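Local coordinates for malonyl acyl carrier protein transacylase (Streptococcus pneumoniae, PDB 3IM8) that probably transfers the malonyl group from malonyl-CoA to holo acyl carrier protein, supplying malonyl-ACP for fatty acid synthesis, at residues Val174-Ala177 and Val178-Gln182; Ala233-Lys237 and Glu238-Gln242; Arg45-Ile48 and Asp49-Asp53. All blocks are in the same frame, centred on the assembly; numbering follows the deposited sequence.

Interaction 1 (Val174-Ala177 and Val178-Gln182)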
loop_
_atom_site.group_PDB
_atom_site.type_symbol
_atom_site.label_atom_id
_atom_site.label_comp_id
_atom_site.label_asym_id
_atom_site.label_seq_id
_atom_site.Cartn_x
_atom_site.Cartn_y
_atom_site.Cartn_z
ATOM N N VAL A 174 -18.336 -11.513 8.517
ATOM C CA VAL A 174 -17.426 -10.749 9.393
ATOM C C VAL A 174 -18.013 -10.514 10.801
ATOM O O VAL A 174 -17.270 -10.531 11.794
ATOM C CB VAL A 174 -16.943 -9.424 8.742
ATOM C CG1 VAL A 174 -16.317 -8.491 9.830
ATOM C CG2 VAL A 174 -15.905 -9.711 7.596
ATOM N N ASP A 175 -19.336 -10.257 10.863
ATOM C CA ASP A 175 -20.087 -10.142 12.140
ATOM C C ASP A 175 -19.930 -11.428 12.950
ATOM O O ASP A 175 -19.773 -11.358 14.170
ATOM C CB ASP A 175 -21.595 -9.853 11.914
ATOM C CG ASP A 175 -21.878 -8.404 11.454
ATOM O OD1 ASP A 175 -21.047 -7.511 11.740
ATOM O OD2 ASP A 175 -22.928 -8.173 10.799
ATOM N N ARG A 176 -19.969 -12.599 12.302
ATOM C CA ARG A 176 -19.841 -13.892 13.012
ATOM C C ARG A 176 -18.420 -14.006 13.567
ATOM O O ARG A 176 -18.230 -14.346 14.761
ATOM C CB ARG A 176 -20.274 -15.086 12.092
ATOM C CG ARG A 176 -20.208 -16.565 12.656
ATOM C CD ARG A 176 -21.034 -16.960 13.956
ATOM N NE ARG A 176 -20.568 -18.295 14.468
ATOM C CZ ARG A 176 -20.525 -18.693 15.755
ATOM N NH1 ARG A 176 -20.929 -17.900 16.735
ATOM N NH2 ARG A 176 -20.079 -19.911 16.069
ATOM N N ALA A 177 -17.418 -13.671 12.731
ATOM C CA ALA A 177 -16.013 -13.551 13.178
ATOM C C ALA A 177 -15.760 -12.692 14.432
ATOM O O ALA A 177 -15.053 -13.126 15.312
ATOM C CB ALA A 177 -15.138 -13.071 12.026
ATOM N N VAL A 178 -16.293 -11.469 14.518
ATOM C CA VAL A 178 -16.068 -10.630 15.729
ATOM C C VAL A 178 -16.775 -11.184 16.960
ATOM O O VAL A 178 -16.264 -11.085 18.069
ATOM C CB VAL A 178 -16.420 -9.083 15.567
ATOM C CG1 VAL A 178 -15.458 -8.373 14.598
ATOM C CG2 VAL A 178 -17.853 -8.833 15.178
ATOM N N GLU A 179 -17.936 -11.805 16.746
ATOM C CA GLU A 179 -18.667 -12.475 17.838
ATOM C C GLU A 179 -17.757 -13.550 18.376
ATOM O O GLU A 179 -17.557 -13.679 19.592
ATOM C CB GLU A 179 -19.977 -13.073 17.302
ATOM C CG GLU A 179 -20.757 -13.955 18.302
ATOM C CD GLU A 179 -21.860 -14.747 17.631
ATOM O OE1 GLU A 179 -22.726 -14.093 16.995
ATOM O OE2 GLU A 179 -21.865 -16.018 17.730
ATOM N N LEU A 180 -17.141 -14.316 17.474
ATOM C CA LEU A 180 -16.231 -15.351 17.941
ATOM C C LEU A 180 -15.029 -14.706 18.629
ATOM O O LEU A 180 -14.577 -15.204 19.646
ATOM C CB LEU A 180 -15.834 -16.276 16.793
ATOM C CG LEU A 180 -16.868 -17.336 16.424
ATOM C CD1 LEU A 180 -16.517 -17.880 15.034
ATOM C CD2 LEU A 180 -16.939 -18.457 17.502
ATOM N N LEU A 181 -14.536 -13.576 18.100
ATOM C CA LEU A 181 -13.410 -12.855 18.751
ATOM C C LEU A 181 -13.755 -12.321 20.170
ATOM O O LEU A 181 -12.951 -12.461 21.101
ATOM C CB LEU A 181 -12.857 -11.736 17.834
ATOM C CG LEU A 181 -12.190 -12.235 16.514
ATOM C CD1 LEU A 181 -12.293 -11.280 15.281
ATOM C CD2 LEU A 181 -10.770 -12.702 16.701
ATOM N N GLN A 182 -14.902 -11.665 20.334
ATOM C CA GLN A 182 -15.327 -11.164 21.669
ATOM C C GLN A 182 -15.379 -12.328 22.670
ATOM O O GLN A 182 -14.809 -12.252 23.772
ATOM C CB GLN A 182 -16.700 -10.485 21.590
ATOM C CG GLN A 182 -16.697 -9.153 20.808
ATOM C CD GLN A 182 -18.073 -8.706 20.244
ATOM O OE1 GLN A 182 -18.984 -9.499 20.063
ATOM N NE2 GLN A 182 -18.191 -7.429 19.949
#

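Interaction 2 (Ala233-Lys237 and Glu238-Gln242)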
loop_
_atom_site.group_PDB
_atom_site.type_symbol
_atom_site.label_atom_id
_atom_site.label_comp_id
_atom_site.label_asym_id
_atom_site.label_seq_id
_atom_site.Cartn_x
_atom_site.Cartn_y
_atom_site.Cartn_z
ATOM N N ALA A 233 8.505 -11.717 1.131
ATOM C CA ALA A 233 9.816 -12.203 0.705
ATOM C C ALA A 233 10.309 -11.310 -0.418
ATOM O O ALA A 233 9.510 -10.580 -1.026
ATOM C CB ALA A 233 9.692 -13.661 0.224
ATOM N N VAL A 234 11.595 -11.365 -0.719
ATOM C CA VAL A 234 12.193 -10.531 -1.783
ATOM C C VAL A 234 11.646 -11.060 -3.072
ATOM O O VAL A 234 11.761 -12.262 -3.354
ATOM C CB VAL A 234 13.743 -10.631 -1.848
ATOM C CG1 VAL A 234 14.305 -10.013 -3.142
ATOM C CG2 VAL A 234 14.381 -10.006 -0.567
ATOM N N MET A 235 11.066 -10.179 -3.854
ATOM C CA MET A 235 10.419 -10.573 -5.096
ATOM C C MET A 235 11.418 -10.831 -6.244
ATOM O O MET A 235 12.423 -10.138 -6.378
ATOM C CB MET A 235 9.382 -9.506 -5.470
ATOM C CG MET A 235 8.467 -9.912 -6.624
ATOM S SD MET A 235 7.254 -8.643 -6.957
ATOM C CE MET A 235 6.156 -8.856 -5.631
ATOM N N GLN A 236 11.118 -11.855 -7.054
ATOM C CA GLN A 236 11.918 -12.281 -8.214
ATOM C C GLN A 236 11.202 -11.880 -9.461
ATOM O O GLN A 236 9.990 -11.893 -9.482
ATOM C CB GLN A 236 12.174 -13.812 -8.230
ATOM C CG GLN A 236 12.639 -14.455 -6.893
ATOM C CD GLN A 236 14.032 -13.963 -6.491
ATOM O OE1 GLN A 236 15.007 -14.198 -7.220
ATOM N NE2 GLN A 236 14.135 -13.263 -5.343
ATOM N N LYS A 237 11.966 -11.494 -10.489
ATOM C CA LYS A 237 11.429 -10.847 -11.688
ATOM C C LYS A 237 10.397 -11.723 -12.377
ATOM O O LYS A 237 9.370 -11.217 -12.867
ATOM C CB LYS A 237 12.564 -10.465 -12.664
ATOM C CG LYS A 237 12.151 -9.939 -14.041
ATOM C CD LYS A 237 13.404 -9.541 -14.833
ATOM C CE LYS A 237 13.135 -9.160 -16.281
ATOM N NZ LYS A 237 14.424 -8.749 -16.980
ATOM N N GLU A 238 10.652 -13.030 -12.389
ATOM C CA GLU A 238 9.840 -13.954 -13.165
ATOM C C GLU A 238 8.486 -14.185 -12.491
ATOM O O GLU A 238 7.610 -14.796 -13.068
ATOM C CB GLU A 238 10.626 -15.271 -13.348
ATOM C CG GLU A 238 10.948 -16.048 -12.047
ATOM C CD GLU A 238 12.312 -15.693 -11.400
ATOM O OE1 GLU A 238 12.631 -16.347 -10.376
ATOM O OE2 GLU A 238 13.069 -14.795 -11.875
ATOM N N ASP A 239 8.335 -13.698 -11.251
ATOM C CA ASP A 239 7.119 -13.894 -10.449
ATOM C C ASP A 239 6.251 -12.666 -10.305
ATOM O O ASP A 239 5.127 -12.787 -9.856
ATOM C CB ASP A 239 7.439 -14.296 -8.995
ATOM C CG ASP A 239 8.105 -15.670 -8.874
ATOM O OD1 ASP A 239 7.792 -16.585 -9.657
ATOM O OD2 ASP A 239 8.937 -15.812 -7.963
ATOM N N ILE A 240 6.784 -11.476 -10.569
ATOM C CA ILE A 240 5.992 -10.227 -10.367
ATOM C C ILE A 240 4.465 -10.324 -10.724
ATOM O O ILE A 240 3.620 -10.051 -9.885
ATOM C CB ILE A 240 6.655 -9.017 -11.081
ATOM C CG1 ILE A 240 8.094 -8.816 -10.591
ATOM C CG2 ILE A 240 5.817 -7.708 -10.936
ATOM C CD1 ILE A 240 8.947 -8.078 -11.601
ATOM N N ALA A 241 4.107 -10.666 -11.963
ATOM C CA ALA A 241 2.690 -10.574 -12.382
ATOM C C ALA A 241 1.805 -11.560 -11.645
ATOM O O ALA A 241 0.669 -11.228 -11.263
ATOM C CB ALA A 241 2.592 -10.825 -13.792
ATOM N N GLN A 242 2.339 -12.770 -11.431
ATOM C CA GLN A 242 1.647 -13.806 -10.675
ATOM C C GLN A 242 1.384 -13.287 -9.257
ATOM O O GLN A 242 0.324 -13.523 -8.681
ATOM C CB GLN A 242 2.506 -15.089 -10.587
ATOM C CG GLN A 242 1.711 -16.386 -10.379
ATOM C CD GLN A 242 1.688 -16.964 -8.926
ATOM O OE1 GLN A 242 2.545 -16.639 -8.077
ATOM N NE2 GLN A 242 0.706 -17.864 -8.663
HETATM O O HOH W 1 9.307 -13.781 -6.070
#

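Interaction 3 (Arg45-Ile48 and Asp49-Asp53)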
loop_
_atom_site.group_PDB
_atom_site.type_symbol
_atom_site.label_atom_id
_atom_site.label_comp_id
_atom_site.label_asym_id
_atom_site.label_seq_id
_atom_site.Cartn_x
_atom_site.Cartn_y
_atom_site.Cartn_z
ATOM N N ARG A 45 -2.751 16.919 -11.504
ATOM C CA ARG A 45 -2.360 17.921 -10.520
ATOM C C ARG A 45 -3.637 18.688 -10.044
ATOM O O ARG A 45 -3.858 18.917 -8.828
ATOM C CB ARG A 45 -1.337 18.874 -11.164
ATOM C CG ARG A 45 -0.974 20.129 -10.358
ATOM C CD ARG A 45 0.012 19.747 -9.240
ATOM N NE ARG A 45 -0.632 19.416 -7.942
ATOM C CZ ARG A 45 -0.169 18.533 -7.075
ATOM N NH1 ARG A 45 0.943 17.850 -7.344
ATOM N NH2 ARG A 45 -0.829 18.319 -5.941
ATOM N N TYR A 46 -4.448 19.108 -11.021
ATOM C CA TYR A 46 -5.743 19.731 -10.737
ATOM C C TYR A 46 -6.669 18.776 -9.932
ATOM O O TYR A 46 -7.298 19.164 -8.941
ATOM C CB TYR A 46 -6.412 20.130 -12.049
ATOM C CG TYR A 46 -7.728 20.828 -11.814
ATOM C CD1 TYR A 46 -7.768 22.140 -11.286
ATOM C CD2 TYR A 46 -8.932 20.177 -12.086
ATOM C CE1 TYR A 46 -9.002 22.789 -11.020
ATOM C CE2 TYR A 46 -10.158 20.794 -11.852
ATOM C CZ TYR A 46 -10.200 22.096 -11.316
ATOM O OH TYR A 46 -11.438 22.677 -11.101
ATOM N N LEU A 47 -6.726 17.503 -10.331
ATOM C CA LEU A 47 -7.516 16.525 -9.542
ATOM C C LEU A 47 -7.059 16.515 -8.101
ATOM O O LEU A 47 -7.871 16.649 -7.168
ATOM C CB LEU A 47 -7.420 15.119 -10.153
ATOM C CG LEU A 47 -8.260 13.972 -9.589
ATOM C CD1 LEU A 47 -8.494 12.890 -10.634
ATOM C CD2 LEU A 47 -7.604 13.398 -8.380
ATOM N N ILE A 48 -5.753 16.376 -7.896
ATOM C CA ILE A 48 -5.239 16.281 -6.538
ATOM C C ILE A 48 -5.536 17.565 -5.702
ATOM O O ILE A 48 -5.827 17.513 -4.477
ATOM C CB ILE A 48 -3.687 15.895 -6.510
ATOM C CG1 ILE A 48 -3.478 14.425 -6.948
ATOM C CG2 ILE A 48 -3.136 16.033 -5.107
ATOM C CD1 ILE A 48 -2.029 14.115 -7.476
ATOM N N ASP A 49 -5.429 18.706 -6.358
ATOM C CA ASP A 49 -5.567 19.991 -5.719
ATOM C C ASP A 49 -7.017 20.493 -5.483
ATOM O O ASP A 49 -7.230 21.409 -4.646
ATOM C CB ASP A 49 -4.847 21.028 -6.581
ATOM C CG ASP A 49 -3.365 20.816 -6.615
ATOM O OD1 ASP A 49 -2.845 20.114 -5.725
ATOM O OD2 ASP A 49 -2.720 21.361 -7.508
ATOM N N THR A 50 -7.986 19.968 -6.255
ATOM C CA THR A 50 -9.306 20.616 -6.313
ATOM C C THR A 50 -10.503 19.651 -6.309
ATOM O O THR A 50 -11.600 20.085 -5.979
ATOM C CB THR A 50 -9.431 21.536 -7.548
ATOM O OG1 THR A 50 -8.176 22.183 -7.795
ATOM C CG2 THR A 50 -10.527 22.615 -7.356
ATOM N N GLU A 51 -10.317 18.413 -6.743
ATOM C CA GLU A 51 -11.439 17.487 -6.832
ATOM C C GLU A 51 -11.368 16.511 -5.676
ATOM O O GLU A 51 -10.757 15.449 -5.796
ATOM C CB GLU A 51 -11.413 16.735 -8.163
ATOM C CG GLU A 51 -11.776 17.591 -9.366
ATOM C CD GLU A 51 -11.505 16.889 -10.682
ATOM O OE1 GLU A 51 -12.388 16.918 -11.566
ATOM O OE2 GLU A 51 -10.410 16.309 -10.833
ATOM N N GLU A 52 -11.975 16.866 -4.548
ATOM C CA GLU A 52 -11.803 16.042 -3.389
ATOM C C GLU A 52 -12.542 14.689 -3.520
ATOM O O GLU A 52 -12.004 13.643 -3.145
ATOM C CB GLU A 52 -12.137 16.788 -2.097
ATOM C CG GLU A 52 -11.612 16.040 -0.914
ATOM C CD GLU A 52 -11.446 16.861 0.346
ATOM O OE1 GLU A 52 -11.207 16.216 1.402
ATOM O OE2 GLU A 52 -11.546 18.130 0.296
ATOM N N ASP A 53 -13.729 14.676 -4.111
ATOM C CA ASP A 53 -14.455 13.415 -4.234
ATOM C C ASP A 53 -13.792 12.435 -5.197
ATOM O O ASP A 53 -13.742 11.234 -4.951
ATOM C CB ASP A 53 -15.893 13.669 -4.651
ATOM C CG ASP A 53 -16.722 14.261 -3.531
ATOM O OD1 ASP A 53 -16.369 14.074 -2.344
ATOM O OD2 ASP A 53 -17.752 14.875 -3.852
#

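Interaction 1 (Val174-Ala177 and Val178-Gln182)
Leu181 closes on Ala177 along the buried side of helix 171-184, one turn further on. Its CG stands 3.2 Å from Ala177 O, and its CD1 touches the same oxygen. That oxygen also accepts the backbone N-H of Leu181, with N to O at 2.9 Å, so the isobutyl group wraps round an acceptor already in use. Val178 packs in a like manner: CG2, lying between its own backbone N and carbonyl carbon, meets Asp175 O at 3.3 Å. Four i to i+4 bonds, from Val178 N to Val174 O through Leu181 N to Ala177 O, make this a regular alpha-helix. The helix is amphipathic and lies against the mixed sheet of the smaller subdomain of the FabD fold: Val174 and Val178 rest on Val131 of strand 129-134, while Ala177 and Leu181 face helix 138-148 through Ala148 and Ala144. The looser, outer side is formed by the partly exposed Arg176 and the exposed Glu179. Arg176 bends at chi2 (59°) to carry its guanidinium forward along the helix. The buried Leu180 lies beneath that group, CG over one face and CD2 3.7 Å from Arg176 NH2. Glu179 approaches at the guanidinium edge, its carboxylate plane turned 65° from the guanidinium, and is modelled as an i to i+3 salt bridge; the 2.3 Å between Arg176 NH1 and Glu179 OE2 is doubtfully short.

Interaction 2 (Ala233-Lys237 and Glu238-Gln242)
Met235 and Ile240 meet on the buried side of the turn leading into helix 240-247, their side chains crossing at about a right angle with Met235 SD 3.7 Å from Ile240 CG1. Ile240 CD1 folds back to 3.4 Å from Lys237 O. On the outer side, Glu238 and Asp239 each lie alongside Gln236, pointing the same way; Glu238 OE1 reaches Gln236 CB at 3.4 Å. The backbone sets these positions: Asp239 N binds Gln236 O at 3.0 Å, from above the carbonyl plane, and Ile240 N makes only weak bonds to Gln236 O and Lys237 O. One water accepts from Gln236 N and donates to Asp239 OD2, each at 2.8 Å. Bent at chi2 (-66°), the Gln236 side chain turns back so that NE2 donates to Val234 O at 3.3 Å, with the acceptor in its amide plane. Lys237 extends outward to a salt bridge with Asp221, tying the turn to an earlier part of the same connection. On the buried side, Met235 packs on Glu93 and Ile240 on Leu97, both of helix 92-99, while Phe222 touches both; the entry to helix 240-247 is thus seated on the helix that follows Ser90, the predicted active-site serine.

Interaction 3 (Arg45-Ile48 and Asp49-Asp53)
Arg45 and Asp49 form an i to i+4 salt bridge on helix 44-50. The arginine grips side-on: NE donates to Asp49 OD2 at 2.9 Å and NH2 to Asp49 OD1 at 2.7 Å. Both oxygens lie close to the guanidinium plane and are met on their syn sides, but the two flat groups are turned 26° apart, leaving the nitrogens out of the carboxylate plane. Bends at chi2 and chi3 (78° and -93°) curl the arginine round to present this edge. Arg45 NH2 also binds Met18 O, and Asp49 OD2 takes a second salt bridge from Arg20, so the pair joins the helix to helix 20-25 and the chain just before it.

Backbone bonds are uneven in the last turn of helix 44-50. Asp49 N to Arg45 O, 2.9 Å, and Glu51 N to Leu47 O, 3.0 Å, are sound, whereas Thr50 N makes only weak bonds, to Tyr46 O and Leu47 O, and Thr50 OG1 adds a weak bond to Tyr46 O. Glu51 occupies the N-cap position of helix 52-55, making the segment a helix-to-helix junction at the periphery of the acyltransferase fold; its OE1 carries a salt bridge to Lys54.

Among the van der Waals contacts, Thr50 CB sits over one face of the Tyr46 ring, offset toward its rim, in a CH-pi contact 4.0 Å from the centroid. Glu51 crosses Leu47 at about a right angle, OE2 lying 3.3 Å from Leu47 CB. Leu47 and Ile48 pack inward on helix 58-78, through Tyr60 and Ala64 respectively.

The three contacts are local and lie far apart on one chain: centres of interactions 1 and 2 are about 35 Å apart, those of 1 and 3 about 38 Å and those of 2 and 3 about 34 Å, and none touches another. Along the sequence, interaction 3 comes first, then 1, then 2; interactions 2 and 3 lie on opposite sides of the chain's centre. Interaction 2 packs on helix 92-99, which follows the predicted active-site Ser90, with the Met235 side chain about 12 Å from those of both Ser90 and His199. In interaction 1, Val174 is about 12 Å from His199, side chain to side chain, whereas interaction 3 is remote from both.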